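Local coordinates for protein sgbp-b (PDB 7K44) that probably binds xyloglucan at the bacterial cell surface, as a glycan-binding protein of a xyloglucan utilization locus in a gut commensal, at residues D277-L285 and S339-W347; G298-N308 and R353-N364. One frame throughout, in Å; residues are numbered along the deposited sequence. Where two conformers were deposited one is given.

Contact 1 (D277-L285 and S339-W347); sequences DTPTSELAL and SELVDETTW
Thr-280 lies in a bend of 339-347 and meets it with both branches of its side chain. With chi1 at 58°, OG1 sits between its own backbone N and carbonyl carbon, facing the opposite chain, where it donates to Glu-344 O at 2.7 Å, tilted 17° from that carbonyl's plane. The same rotation sends the methyl CG2 over the backbone of Thr-346, 3.4 Å from its carbonyl carbon, while CB rests against Val-342 CG2. A threonine suits this buried place because one beta-branched residue supplies a hydroxyl for the main-chain carbonyl and a methyl for the apolar side.

Its backbone takes part as well: Thr-280 N donates to Thr-345 O at 3.0 Å, coming from above the carbonyl plane, and a water joins Thr-345 O to Ser-281 N. Two residues away on each segment, Trp-347 N bonds to Thr-278 O at 2.8 Å, this time nearly in line with the carbonyl. Pro-279, which has no N-H to offer, fits between these two bonds, opposite Thr-346, and brings its CA to 3.4 Å from Thr-345 O.

Trp-347 CG is anti to the backbone N (chi1 169°), which carries the indole away from 277-285; its CB and ring atom CE3 still touch Leu-283 CD1, the two side chains crossing nearly at right angles. Leu-285 CD2 and Leu-341 CD1 meet likewise, 4.0 Å apart; branched apolar chains suit these buried positions. Near Ser-339, a second water donates to Thr-280 O and accepts from Ser-339 N, bridging main chains too distant to bond directly.

Thr-346 is the N-cap of helix 347-352, its OG1 bonded to Glu-349 N. The backbone pairing amounts to a single beta bridge, Pro-279 with Thr-346, joining the residues that lead into this helix to the turn before strand 283-291.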
loop_
_atom_site.group_PDB
_atom_site.type_symbol
_atom_site.label_atom_id
_atom_site.label_comp_id
_atom_site.label_asym_id
_atom_site.label_seq_id
_atom_site.Cartn_x
_atom_site.Cartn_y
_atom_site.Cartn_z
ATOM N N ASP A 277 -4.727 27.413 -8.408
ATOM C CA ASP A 277 -5.293 27.137 -9.722
ATOM C C ASP A 277 -5.359 25.650 -10.065
ATOM O O ASP A 277 -5.644 25.312 -11.218
ATOM C CB ASP A 277 -4.564 27.929 -10.818
ATOM C CG ASP A 277 -3.098 27.553 -10.948
ATOM O OD1 ASP A 277 -2.626 26.660 -10.207
ATOM O OD2 ASP A 277 -2.411 28.158 -11.799
ATOM N N THR A 278 -5.122 24.763 -9.102
ATOM C CA THR A 278 -5.138 23.334 -9.390
ATOM C C THR A 278 -6.514 22.903 -9.892
ATOM O O THR A 278 -7.532 23.202 -9.247
ATOM C CB THR A 278 -4.777 22.529 -8.136
ATOM O OG1 THR A 278 -3.504 22.952 -7.641
ATOM C CG2 THR A 278 -4.728 21.040 -8.448
ATOM N N PRO A 279 -6.592 22.198 -11.019
ATOM C CA PRO A 279 -7.881 21.649 -11.465
ATOM C C PRO A 279 -8.454 20.680 -10.440
ATOM O O PRO A 279 -7.749 19.811 -9.917
ATOM C CB PRO A 279 -7.524 20.919 -12.768
ATOM C CG PRO A 279 -6.243 21.541 -13.213
ATOM C CD PRO A 279 -5.506 21.910 -11.967
ATOM N N THR A 280 -9.760 20.812 -10.192
ATOM C CA THR A 280 -10.423 19.871 -9.296
ATOM C C THR A 280 -10.438 18.464 -9.873
ATOM O O THR A 280 -10.497 17.489 -9.113
ATOM C CB THR A 280 -11.835 20.351 -8.920
ATOM O OG1 THR A 280 -12.624 20.533 -10.097
ATOM C CG2 THR A 280 -11.778 21.673 -8.146
ATOM N N SER A 281 -10.343 18.335 -11.201
ATOM C CA SER A 281 -10.222 17.026 -11.833
ATOM C C SER A 281 -8.949 16.293 -11.432
ATOM O O SER A 281 -8.853 15.083 -11.652
ATOM C CB SER A 281 -10.216 17.203 -13.358
ATOM O OG SER A 281 -9.039 17.888 -13.756
ATOM N N GLU A 282 -7.959 16.992 -10.876
ATOM C CA GLU A 282 -6.701 16.380 -10.478
ATOM C C GLU A 282 -6.627 16.116 -8.979
ATOM O O GLU A 282 -5.577 15.701 -8.483
ATOM C CB GLU A 282 -5.523 17.242 -10.943
ATOM C CG GLU A 282 -5.517 17.441 -12.469
ATOM C CD GLU A 282 -4.402 18.354 -12.973
ATOM O OE1 GLU A 282 -3.637 18.903 -12.151
ATOM O OE2 GLU A 282 -4.294 18.517 -14.209
ATOM N N LEU A 283 -7.722 16.326 -8.251
ATOM C CA LEU A 283 -7.693 16.257 -6.797
ATOM C C LEU A 283 -8.654 15.190 -6.292
ATOM O O LEU A 283 -9.630 14.840 -6.956
ATOM C CB LEU A 283 -8.097 17.605 -6.191
ATOM C CG LEU A 283 -7.120 18.761 -6.418
ATOM C CD1 LEU A 283 -7.761 20.088 -5.999
ATOM C CD2 LEU A 283 -5.805 18.532 -5.702
ATOM N N ALA A 284 -8.384 14.694 -5.075
ATOM C CA ALA A 284 -9.259 13.739 -4.414
ATOM C C ALA A 284 -9.497 14.184 -2.978
ATOM O O ALA A 284 -8.615 14.770 -2.343
ATOM C CB ALA A 284 -8.669 12.322 -4.373
ATOM N N LEU A 285 -10.705 13.912 -2.489
ATOM C CA LEU A 285 -10.958 13.903 -1.051
ATOM C C LEU A 285 -10.561 12.532 -0.527
ATOM O O LEU A 285 -11.082 11.509 -0.985
ATOM C CB LEU A 285 -12.424 14.183 -0.736
ATOM C CG LEU A 285 -12.737 14.139 0.768
ATOM C CD1 LEU A 285 -12.169 15.372 1.428
ATOM C CD2 LEU A 285 -14.238 14.058 0.985
ATOM N N SER A 339 -13.793 15.948 -8.353
ATOM C CA SER A 339 -14.729 16.299 -9.415
ATOM C C SER A 339 -16.052 15.544 -9.317
ATOM O O SER A 339 -17.006 15.934 -9.998
ATOM C CB SER A 339 -14.077 16.114 -10.795
ATOM O OG SER A 339 -13.777 14.755 -11.043
ATOM N N GLU A 340 -16.138 14.483 -8.501
ATOM C CA GLU A 340 -17.415 13.827 -8.239
ATOM C C GLU A 340 -18.193 14.511 -7.125
ATOM O O GLU A 340 -19.324 14.106 -6.834
ATOM C CB GLU A 340 -17.211 12.355 -7.859
ATOM C CG GLU A 340 -16.652 11.451 -8.960
ATOM C CD GLU A 340 -17.669 11.083 -10.039
ATOM O OE1 GLU A 340 -18.840 11.507 -9.956
ATOM O OE2 GLU A 340 -17.283 10.338 -10.967
ATOM N N LEU A 341 -17.604 15.521 -6.490
ATOM C CA LEU A 341 -18.198 16.159 -5.330
ATOM C C LEU A 341 -18.408 17.653 -5.480
ATOM O O LEU A 341 -19.164 18.234 -4.691
ATOM C CB LEU A 341 -17.320 15.947 -4.089
ATOM C CG LEU A 341 -17.201 14.523 -3.581
ATOM C CD1 LEU A 341 -16.022 14.407 -2.610
ATOM C CD2 LEU A 341 -18.510 14.152 -2.914
ATOM N N VAL A 342 -17.744 18.305 -6.432
ATOM C CA VAL A 342 -17.764 19.759 -6.524
ATOM C C VAL A 342 -18.074 20.181 -7.954
ATOM O O VAL A 342 -17.670 19.519 -8.913
ATOM C CB VAL A 342 -16.454 20.415 -6.023
ATOM C CG1 VAL A 342 -16.052 19.846 -4.648
ATOM C CG2 VAL A 342 -15.317 20.253 -7.043
ATOM N N ASP A 343 -18.811 21.293 -8.078
ATOM C CA ASP A 343 -19.153 21.856 -9.386
ATOM C C ASP A 343 -18.010 22.670 -9.972
ATOM O O ASP A 343 -17.921 22.815 -11.199
ATOM C CB ASP A 343 -20.344 22.807 -9.246
ATOM C CG ASP A 343 -21.677 22.089 -9.228
ATOM O OD1 ASP A 343 -21.834 21.093 -9.964
ATOM O OD2 ASP A 343 -22.579 22.536 -8.483
ATOM N N GLU A 344 -17.148 23.208 -9.117
ATOM C CA GLU A 344 -16.111 24.146 -9.522
ATOM C C GLU A 344 -14.987 23.424 -10.266
ATOM O O GLU A 344 -14.704 22.244 -10.026
ATOM C CB GLU A 344 -15.550 24.842 -8.277
ATOM C CG GLU A 344 -16.513 25.841 -7.599
ATOM C CD GLU A 344 -17.598 25.182 -6.753
ATOM O OE1 GLU A 344 -17.451 23.996 -6.409
ATOM O OE2 GLU A 344 -18.601 25.860 -6.420
ATOM N N THR A 345 -14.350 24.145 -11.204
ATOM C CA THR A 345 -13.293 23.552 -12.016
ATOM C C THR A 345 -11.895 23.732 -11.445
ATOM O O THR A 345 -10.984 23.002 -11.855
ATOM C CB THR A 345 -13.301 24.113 -13.449
ATOM O OG1 THR A 345 -13.219 25.545 -13.415
ATOM C CG2 THR A 345 -14.560 23.685 -14.183
ATOM N N THR A 346 -11.685 24.698 -10.558
ATOM C CA THR A 346 -10.397 24.878 -9.914
ATOM C C THR A 346 -10.575 24.838 -8.408
ATOM O O THR A 346 -11.652 25.136 -7.881
ATOM C CB THR A 346 -9.691 26.181 -10.300
ATOM O OG1 THR A 346 -10.417 27.298 -9.785
ATOM C CG2 THR A 346 -9.557 26.296 -11.822
ATOM N N TRP A 347 -9.496 24.452 -7.730
ATOM C CA TRP A 347 -9.504 24.389 -6.272
ATOM C C TRP A 347 -9.865 25.744 -5.673
ATOM O O TRP A 347 -10.709 25.838 -4.768
ATOM C CB TRP A 347 -8.123 23.923 -5.808
ATOM C CG TRP A 347 -7.883 24.039 -4.342
ATOM C CD1 TRP A 347 -6.938 24.803 -3.736
ATOM C CD2 TRP A 347 -8.592 23.366 -3.297
ATOM N NE1 TRP A 347 -7.009 24.656 -2.379
ATOM C CE2 TRP A 347 -8.023 23.782 -2.082
ATOM C CE3 TRP A 347 -9.653 22.456 -3.272
ATOM C CZ2 TRP A 347 -8.476 23.322 -0.848
ATOM C CZ3 TRP A 347 -10.106 22.002 -2.052
ATOM C CH2 TRP A 347 -9.522 22.438 -0.854
HETATM O O HOH W 1 -11.296 14.760 -9.393
HETATM O O HOH W 2 -11.156 20.495 -13.120
#

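Contact 2 (G298-N308 and R353-N364)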
loop_
_atom_site.group_PDB
_atom_site.type_symbol
_atom_site.label_atom_id
_atom_site.label_comp_id
_atom_site.label_asym_id
_atom_site.label_seq_id
_atom_site.Cartn_x
_atom_site.Cartn_y
_atom_site.Cartn_z
ATOM N N GLY A 298 -26.492 -3.479 0.747
ATOM C CA GLY A 298 -27.571 -2.626 1.185
ATOM C C GLY A 298 -27.079 -1.277 1.680
ATOM O O GLY A 298 -27.352 -0.229 1.084
ATOM N N PRO A 299 -26.349 -1.280 2.792
ATOM C CA PRO A 299 -25.893 -0.009 3.378
ATOM C C PRO A 299 -24.936 0.745 2.463
ATOM O O PRO A 299 -24.000 0.172 1.900
ATOM C CB PRO A 299 -25.207 -0.449 4.674
ATOM C CG PRO A 299 -25.907 -1.737 5.037
ATOM C CD PRO A 299 -26.151 -2.414 3.707
ATOM N N VAL A 300 -25.172 2.051 2.336
ATOM C CA VAL A 300 -24.406 2.904 1.438
ATOM C C VAL A 300 -24.164 4.250 2.102
ATOM O O VAL A 300 -24.959 4.706 2.930
ATOM C CB VAL A 300 -25.112 3.113 0.083
ATOM C CG1 VAL A 300 -25.044 1.832 -0.766
ATOM C CG2 VAL A 300 -26.565 3.552 0.267
ATOM N N PHE A 301 -23.069 4.896 1.713
ATOM C CA PHE A 301 -22.782 6.257 2.126
ATOM C C PHE A 301 -23.000 7.210 0.968
ATOM O O PHE A 301 -22.730 6.889 -0.192
ATOM C CB PHE A 301 -21.323 6.425 2.542
ATOM C CG PHE A 301 -21.033 5.961 3.918
ATOM C CD1 PHE A 301 -20.709 4.640 4.152
ATOM C CD2 PHE A 301 -21.108 6.840 4.986
ATOM C CE1 PHE A 301 -20.446 4.194 5.442
ATOM C CE2 PHE A 301 -20.836 6.398 6.269
ATOM C CZ PHE A 301 -20.511 5.081 6.493
ATOM N N ARG A 302 -23.449 8.404 1.297
ATOM C CA ARG A 302 -23.271 9.527 0.402
ATOM C C ARG A 302 -22.371 10.556 1.066
ATOM O O ARG A 302 -22.266 10.626 2.302
ATOM C CB ARG A 302 -24.596 10.145 -0.040
ATOM C CG ARG A 302 -25.193 11.082 0.950
ATOM C CD ARG A 302 -26.296 11.870 0.268
ATOM N NE ARG A 302 -27.148 12.529 1.240
ATOM C CZ ARG A 302 -27.832 13.646 1.009
ATOM N NH1 ARG A 302 -27.760 14.254 -0.174
ATOM N NH2 ARG A 302 -28.576 14.163 1.971
ATOM N N ILE A 303 -21.693 11.328 0.233
ATOM C CA ILE A 303 -20.772 12.365 0.663
ATOM C C ILE A 303 -21.117 13.631 -0.098
ATOM O O ILE A 303 -21.389 13.584 -1.301
ATOM C CB ILE A 303 -19.315 11.935 0.396
ATOM C CG1 ILE A 303 -19.023 10.610 1.117
ATOM C CG2 ILE A 303 -18.343 13.046 0.775
ATOM C CD1 ILE A 303 -17.578 10.277 1.286
ATOM N N TYR A 304 -21.151 14.764 0.593
ATOM C CA TYR A 304 -21.338 16.032 -0.096
ATOM C C TYR A 304 -20.620 17.137 0.672
ATOM O O TYR A 304 -20.452 17.059 1.897
ATOM C CB TYR A 304 -22.827 16.341 -0.381
ATOM C CG TYR A 304 -23.692 16.521 0.838
ATOM C CD1 TYR A 304 -24.320 15.434 1.436
ATOM C CD2 TYR A 304 -23.886 17.777 1.378
ATOM C CE1 TYR A 304 -25.119 15.614 2.576
ATOM C CE2 TYR A 304 -24.673 17.963 2.510
ATOM C CZ TYR A 304 -25.284 16.880 3.092
ATOM O OH TYR A 304 -26.053 17.075 4.214
ATOM N N LEU A 305 -20.165 18.150 -0.065
ATOM C CA LEU A 305 -19.317 19.206 0.467
ATOM C C LEU A 305 -19.993 20.561 0.309
ATOM O O LEU A 305 -20.624 20.840 -0.720
ATOM C CB LEU A 305 -17.967 19.247 -0.248
ATOM C CG LEU A 305 -17.237 17.908 -0.339
ATOM C CD1 LEU A 305 -15.899 18.087 -1.044
ATOM C CD2 LEU A 305 -17.011 17.363 1.056
ATOM N N LYS A 306 -19.838 21.395 1.338
ATOM C CA LYS A 306 -20.366 22.765 1.356
ATOM C C LYS A 306 -21.858 22.819 1.038
ATOM O O LYS A 306 -22.355 23.787 0.451
ATOM C CB LYS A 306 -19.531 23.706 0.478
ATOM C CG LYS A 306 -18.143 23.958 1.045
ATOM C CD LYS A 306 -17.363 24.992 0.245
ATOM C CE LYS A 306 -16.070 25.360 0.937
ATOM N NZ LYS A 306 -15.470 26.590 0.342
ATOM N N GLY A 307 -22.591 21.791 1.462
ATOM C CA GLY A 307 -24.032 21.785 1.296
ATOM C C GLY A 307 -24.507 21.498 -0.102
ATOM O O GLY A 307 -25.709 21.600 -0.358
ATOM N N ASN A 308 -23.606 21.124 -1.015
ATOM C CA ASN A 308 -23.968 20.927 -2.419
ATOM C C ASN A 308 -24.452 19.489 -2.609
ATOM O O ASN A 308 -23.777 18.627 -3.176
ATOM C CB ASN A 308 -22.796 21.285 -3.327
ATOM C CG ASN A 308 -23.195 21.364 -4.783
ATOM O OD1 ASN A 308 -24.332 21.060 -5.134
ATOM N ND2 ASN A 308 -22.260 21.771 -5.639
ATOM N N ARG A 353 -16.359 29.159 -2.724
ATOM C CA ARG A 353 -17.764 28.825 -2.531
ATOM C C ARG A 353 -18.150 28.973 -1.061
ATOM O O ARG A 353 -17.388 28.622 -0.155
ATOM C CB ARG A 353 -18.038 27.402 -3.013
ATOM C CG ARG A 353 -19.486 26.990 -2.880
ATOM C CD ARG A 353 -19.705 25.542 -3.265
ATOM N NE ARG A 353 -21.127 25.225 -3.295
ATOM C CZ ARG A 353 -21.858 25.148 -4.403
ATOM N NH1 ARG A 353 -21.306 25.343 -5.598
ATOM N NH2 ARG A 353 -23.146 24.859 -4.315
ATOM N N ASP A 354 -19.334 29.533 -0.828
ATOM C CA ASP A 354 -19.790 29.723 0.539
ATOM C C ASP A 354 -19.973 28.379 1.237
ATOM O O ASP A 354 -20.222 27.343 0.610
ATOM C CB ASP A 354 -21.097 30.515 0.556
ATOM C CG ASP A 354 -20.896 31.981 0.195
ATOM O OD1 ASP A 354 -19.746 32.468 0.273
ATOM O OD2 ASP A 354 -21.892 32.647 -0.151
ATOM N N GLY A 355 -19.809 28.404 2.554
ATOM C CA GLY A 355 -20.003 27.238 3.393
ATOM C C GLY A 355 -18.695 26.535 3.723
ATOM O O GLY A 355 -17.623 26.855 3.205
ATOM N N ASP A 356 -18.792 25.555 4.625
ATOM C CA ASP A 356 -17.610 24.808 5.039
ATOM C C ASP A 356 -17.857 23.329 5.303
ATOM O O ASP A 356 -16.912 22.627 5.689
ATOM C CB ASP A 356 -16.965 25.446 6.286
ATOM C CG ASP A 356 -17.907 25.485 7.484
ATOM O OD1 ASP A 356 -18.784 24.604 7.607
ATOM O OD2 ASP A 356 -17.794 26.418 8.310
ATOM N N GLU A 357 -19.070 22.829 5.096
ATOM C CA GLU A 357 -19.419 21.505 5.594
ATOM C C GLU A 357 -18.746 20.386 4.792
ATOM O O GLU A 357 -18.539 20.478 3.577
ATOM C CB GLU A 357 -20.931 21.308 5.563
ATOM C CG GLU A 357 -21.404 20.019 6.240
ATOM C CD GLU A 357 -22.912 19.932 6.294
ATOM O OE1 GLU A 357 -23.555 19.876 5.229
ATOM O OE2 GLU A 357 -23.468 19.944 7.415
ATOM N N LEU A 358 -18.417 19.317 5.503
ATOM C CA LEU A 358 -18.021 18.032 4.929
ATOM C C LEU A 358 -18.994 17.031 5.537
ATOM O O LEU A 358 -19.025 16.866 6.761
ATOM C CB LEU A 358 -16.574 17.729 5.312
ATOM C CG LEU A 358 -15.851 16.563 4.634
ATOM C CD1 LEU A 358 -14.340 16.695 4.812
ATOM C CD2 LEU A 358 -16.320 15.240 5.177
ATOM N N ALA A 359 -19.836 16.417 4.711
ATOM C CA ALA A 359 -20.900 15.543 5.196
ATOM C C ALA A 359 -20.790 14.126 4.643
ATOM O O ALA A 359 -20.558 13.927 3.443
ATOM C CB ALA A 359 -22.285 16.105 4.865
ATOM N N LEU A 360 -21.004 13.144 5.524
ATOM C CA LEU A 360 -21.125 11.734 5.176
ATOM C C LEU A 360 -22.408 11.207 5.797
ATOM O O LEU A 360 -22.669 11.463 6.976
ATOM C CB LEU A 360 -19.953 10.899 5.708
ATOM C CG LEU A 360 -18.535 11.234 5.249
ATOM C CD1 LEU A 360 -17.931 12.291 6.160
ATOM C CD2 LEU A 360 -17.695 9.969 5.290
ATOM N N GLN A 361 -23.215 10.486 5.022
ATOM C CA GLN A 361 -24.468 9.948 5.545
ATOM C C GLN A 361 -24.653 8.506 5.113
ATOM O O GLN A 361 -24.510 8.186 3.926
ATOM C CB GLN A 361 -25.671 10.766 5.089
ATOM C CG GLN A 361 -25.531 12.231 5.383
ATOM C CD GLN A 361 -26.758 13.023 4.993
ATOM O OE1 GLN A 361 -27.587 12.557 4.212
ATOM N NE2 GLN A 361 -26.897 14.227 5.556
ATOM N N MET A 362 -24.972 7.640 6.075
ATOM C CA MET A 362 -25.167 6.218 5.820
ATOM C C MET A 362 -26.648 5.875 5.906
ATOM O O MET A 362 -27.333 6.291 6.849
ATOM C CB MET A 362 -24.377 5.372 6.814
ATOM C CG MET A 362 -24.369 3.894 6.438
ATOM S SD MET A 362 -23.402 2.920 7.613
ATOM C CE MET A 362 -22.790 1.607 6.569
ATOM N N THR A 363 -27.136 5.129 4.919
ATOM C CA THR A 363 -28.514 4.660 4.842
ATOM C C THR A 363 -28.502 3.204 4.394
ATOM O O THR A 363 -27.462 2.666 4.008
ATOM C CB THR A 363 -29.352 5.503 3.865
ATOM O OG1 THR A 363 -28.781 5.432 2.546
ATOM C CG2 THR A 363 -29.428 6.971 4.313
ATOM N N ASN A 364 -29.665 2.553 4.447
ATOM C CA ASN A 364 -29.827 1.194 3.920
ATOM C C ASN A 364 -31.113 1.134 3.110
ATOM O O ASN A 364 -32.134 0.616 3.582
ATOM C CB ASN A 364 -29.802 0.146 5.035
ATOM C CG ASN A 364 -29.957 -1.270 4.508
ATOM O OD1 ASN A 364 -29.718 -1.533 3.330
ATOM N ND2 ASN A 364 -30.381 -2.179 5.374
HETATM O O HOH W 3 -26.629 7.026 1.923
HETATM O O HOH W 4 -21.747 19.483 3.021
HETATM O O HOH W 5 -26.200 19.591 5.029
HETATM O O HOH W 6 -22.195 26.291 -0.980
#
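Pro-299 CB touches Met-362 CE at 3.7 Å, and from Val-300 onward the chain pairs with 357-364. Val-300 exchanges two backbone bonds with Thr-363, while a water joins Val-300 O to Thr-363 OG1. The Phe-301 ring receives Met-362 CB over one face, 4.0 Å from its centroid, with SD oblique to it in a Met-aromatic contact. Arg-302, extended from CG to NE, lies alongside Gln-361: NE and NH2 both donate to OE1 (3.0 and 2.9 Å), which lies near the guanidinium plane, and both reach it from one face of the amide. NH2 also forms a salt bridge with Glu-309, and Gln-361 NE2 bonds to Gln-262.

These are neighbouring antiparallel strands of a five-stranded sheet in the xyloglucan-binding domain; Phe-301, Ile-303 and Leu-305 line one face with Met-362, Leu-360 and Leu-358. On the other, Tyr-304 has chi1 at 64°, which lays its ring over Ala-359 CB, 3.7 Å from the centroid; the small methyl leaves room for it. A type I' turn begins at Leu-305. Lys-306 N donates to Glu-357 O at 2.7 Å, and its extended chain runs past Gly-355 to bring NZ to Arg-353 O. Asn-308 ND2 lies over the rim of one face of the Arg-353 guanidinium, whose NH1 pairs with Glu-344, while ND2 itself bonds to Asp-343.

In the fold
Contacts 1 and 2 lie with their centres about 16 Å apart in the xyloglucan-binding domain, and their segments alternate along the chain: 277-285, 298-308, 339-347, 353-364. Strand 283-291 is followed directly by strand 300-305, yet the two belong to different antiparallel sheets, the seven-stranded and the five-stranded. Helix 347-352 starts at the last residue of 339-347 and leads into 353-364. The contacts also touch: Glu-344 forms a salt bridge with Arg-353 at 2.9 Å between OE2 and NH1, and Leu-341 packs on Ile-303 and Leu-305. Contact 1 thus ties the loop after strand 331-337 to one sheet, while that loop's side chains reach the other.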